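Local coordinates for protein tRNA threonylcarbamoyladenosine dehydratase (Escherichia coli, PDB 4D79) that catalyses the ATP-dependent dehydration of threonylcarbamoyladenosine at position 37 of tRNAs to its cyclic form and can accept sulfur from a cysteine desulfurase in vitro, at residues 157-162 / 206-211. Numbering follows the deposited sequence.
Sequences GQIDPT and STEALV. With K (potassium ion), chain I; NA (sodium ion), chain J.
The carboxylate of Glu208 accepts hydrogen bonds from the successive backbone amides of Ile159 and Asp160. Ile159 N donates to the syn lone pair of Glu208 OE2 at 2.8 Å, nearly straight at 169°. Asp160 N reaches Glu208 OE1 at 2.8 Å from above the carboxylate plane. Glu208 can span the gap because CG lies anti to the backbone N (chi1 179°) and the chain stays extended beyond it. A bridging water adds a third link: it donates to Glu208 OE1 and Asp160 O and accepts from Ser206 OG. That hydroxyl also accepts from Glu208 N in an ST turn.

Metal coordination provides the second tie. Potassium is bound by Gln158 OE1 at 2.4 Å, Ser206 O at 2.4 Å and Glu208 O at 2.6 Å, with Gln174 O and a more distant water also in the site. The Gln158 and Glu208 side chains run past each other in opposite directions, their amide and carboxylate planes 46° apart; Gln158 NE2 is held by Gly154 O.

At the far end, Val211 N donates to Gly157 O (2.8 Å), and Val211 CB packs against that same carbonyl oxygen at 3.5 Å. Across the other end, Thr162 O binds a sodium ion together with Thr162 O of the second subunit.

One glutamate therefore serves both ties, its carbonyl on potassium and its carboxylate on the opposing amides. Two donated N-H groups and a water hydrogen probably stabilise the buried carboxylate as an anion, coupling, in this ThiF-family fold, the loop before strand 164-168 to the potassium-binding loop after its antiparallel neighbour 202-206.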
loop_
_atom_site.group_PDB
_atom_site.type_symbol
_atom_site.label_atom_id
_atom_site.label_comp_id
_atom_site.label_asym_id
_atom_site.label_seq_id
_atom_site.Cartn_x
_atom_site.Cartn_y
_atom_site.Cartn_z
ATOM N N GLY B 157 4.276 -14.868 3.048
ATOM C CA GLY B 157 5.645 -15.343 3.010
ATOM C C GLY B 157 6.591 -14.467 2.237
ATOM O O GLY B 157 7.584 -14.960 1.706
ATOM N N GLN B 158 6.298 -13.166 2.136
ATOM C CA GLN B 158 7.118 -12.251 1.366
ATOM C C GLN B 158 7.282 -10.957 2.154
ATOM O O GLN B 158 6.338 -10.507 2.818
ATOM C CB GLN B 158 6.491 -12.024 -0.019
ATOM C CG GLN B 158 6.725 -13.296 -0.846
ATOM C CD GLN B 158 5.935 -13.370 -2.021
ATOM O OE1 GLN B 158 6.481 -13.465 -3.107
ATOM N NE2 GLN B 158 4.614 -13.331 -1.865
ATOM N N ILE B 159 8.481 -10.380 2.102
ATOM C CA ILE B 159 8.785 -9.164 2.862
ATOM C C ILE B 159 9.178 -7.977 2.000
ATOM O O ILE B 159 9.236 -6.857 2.530
ATOM C CB ILE B 159 9.896 -9.409 3.906
ATOM C CG1 ILE B 159 11.259 -9.626 3.244
ATOM C CG2 ILE B 159 9.534 -10.588 4.786
ATOM C CD1 ILE B 159 12.448 -9.593 4.248
ATOM N N ASP B 160 9.459 -8.160 0.710
ATOM C CA ASP B 160 10.020 -7.092 -0.117
ATOM C C ASP B 160 9.029 -6.548 -1.159
ATOM O O ASP B 160 8.873 -7.145 -2.235
ATOM C CB ASP B 160 11.280 -7.614 -0.804
ATOM C CG ASP B 160 12.006 -6.549 -1.594
ATOM O OD1 ASP B 160 11.551 -5.379 -1.664
ATOM O OD2 ASP B 160 13.052 -6.911 -2.160
ATOM N N PRO B 161 8.397 -5.383 -0.924
ATOM C CA PRO B 161 7.431 -4.850 -1.909
ATOM C C PRO B 161 8.048 -4.457 -3.237
ATOM O O PRO B 161 7.310 -4.365 -4.226
ATOM C CB PRO B 161 6.816 -3.622 -1.200
ATOM C CG PRO B 161 7.238 -3.743 0.244
ATOM C CD PRO B 161 8.497 -4.531 0.277
ATOM N N THR B 162 9.370 -4.254 -3.324
ATOM C CA THR B 162 9.928 -3.800 -4.593
ATOM C C THR B 162 10.100 -4.913 -5.613
ATOM O O THR B 162 10.497 -4.625 -6.742
ATOM C CB THR B 162 11.302 -3.132 -4.391
ATOM O OG1 THR B 162 12.260 -4.127 -3.973
ATOM C CG2 THR B 162 11.225 -2.060 -3.371
ATOM N N SER B 206 5.521 -11.914 -7.001
ATOM C CA SER B 206 6.811 -11.366 -6.624
ATOM C C SER B 206 7.940 -12.340 -6.927
ATOM O O SER B 206 7.788 -13.549 -6.757
ATOM C CB SER B 206 6.794 -10.975 -5.169
ATOM O OG SER B 206 8.103 -10.639 -4.764
ATOM N N THR B 207 9.069 -11.812 -7.402
ATOM C CA THR B 207 10.243 -12.639 -7.653
ATOM C C THR B 207 10.944 -13.054 -6.377
ATOM O O THR B 207 11.864 -13.861 -6.450
ATOM C CB THR B 207 11.266 -11.923 -8.530
ATOM O OG1 THR B 207 11.538 -10.622 -8.002
ATOM C CG2 THR B 207 10.728 -11.792 -9.965
ATOM N N GLU B 208 10.536 -12.512 -5.235
ATOM C CA GLU B 208 11.171 -12.839 -3.964
ATOM C C GLU B 208 10.929 -14.306 -3.595
ATOM O O GLU B 208 9.818 -14.828 -3.743
ATOM C CB GLU B 208 10.601 -11.913 -2.877
ATOM C CG GLU B 208 11.152 -12.151 -1.482
ATOM C CD GLU B 208 10.393 -11.367 -0.417
ATOM O OE1 GLU B 208 9.545 -10.508 -0.764
ATOM O OE2 GLU B 208 10.590 -11.686 0.769
ATOM N N ALA B 209 11.964 -14.960 -3.078
ATOM C CA ALA B 209 11.823 -16.332 -2.607
ATOM C C ALA B 209 10.959 -16.361 -1.350
ATOM O O ALA B 209 11.051 -15.480 -0.500
ATOM C CB ALA B 209 13.196 -16.936 -2.319
ATOM N N LEU B 210 10.152 -17.403 -1.210
ATOM C CA LEU B 210 9.233 -17.486 -0.081
ATOM C C LEU B 210 9.973 -17.651 1.231
ATOM O O LEU B 210 10.977 -18.374 1.324
ATOM C CB LEU B 210 8.266 -18.658 -0.246
ATOM C CG LEU B 210 6.829 -18.365 -0.631
ATOM C CD1 LEU B 210 6.796 -17.470 -1.842
ATOM C CD2 LEU B 210 6.134 -19.679 -0.878
ATOM N N VAL B 211 9.421 -16.993 2.247
ATOM C CA VAL B 211 9.875 -17.035 3.628
ATOM C C VAL B 211 8.890 -17.931 4.358
ATOM O O VAL B 211 7.717 -17.562 4.527
ATOM C CB VAL B 211 9.905 -15.631 4.250
ATOM C CG1 VAL B 211 10.392 -15.704 5.695
ATOM C CG2 VAL B 211 10.781 -14.700 3.423
HETATM K K K I . 7.401 -14.928 -4.799
HETATM NA NA NA J . 9.578 -3.008 -8.123
HETATM O O HOH W 1 7.796 -9.666 -2.386
HETATM O O HOH W 2 7.343 -3.692 -7.215
HETATM O O HOH W 3 4.550 -14.319 -5.490
HETATM O O HOH W 4 9.067 -4.802 -9.579
HETATM O O HOH W 5 8.715 -1.245 -6.484
HETATM O O HOH W 6 11.664 -1.622 -8.022
#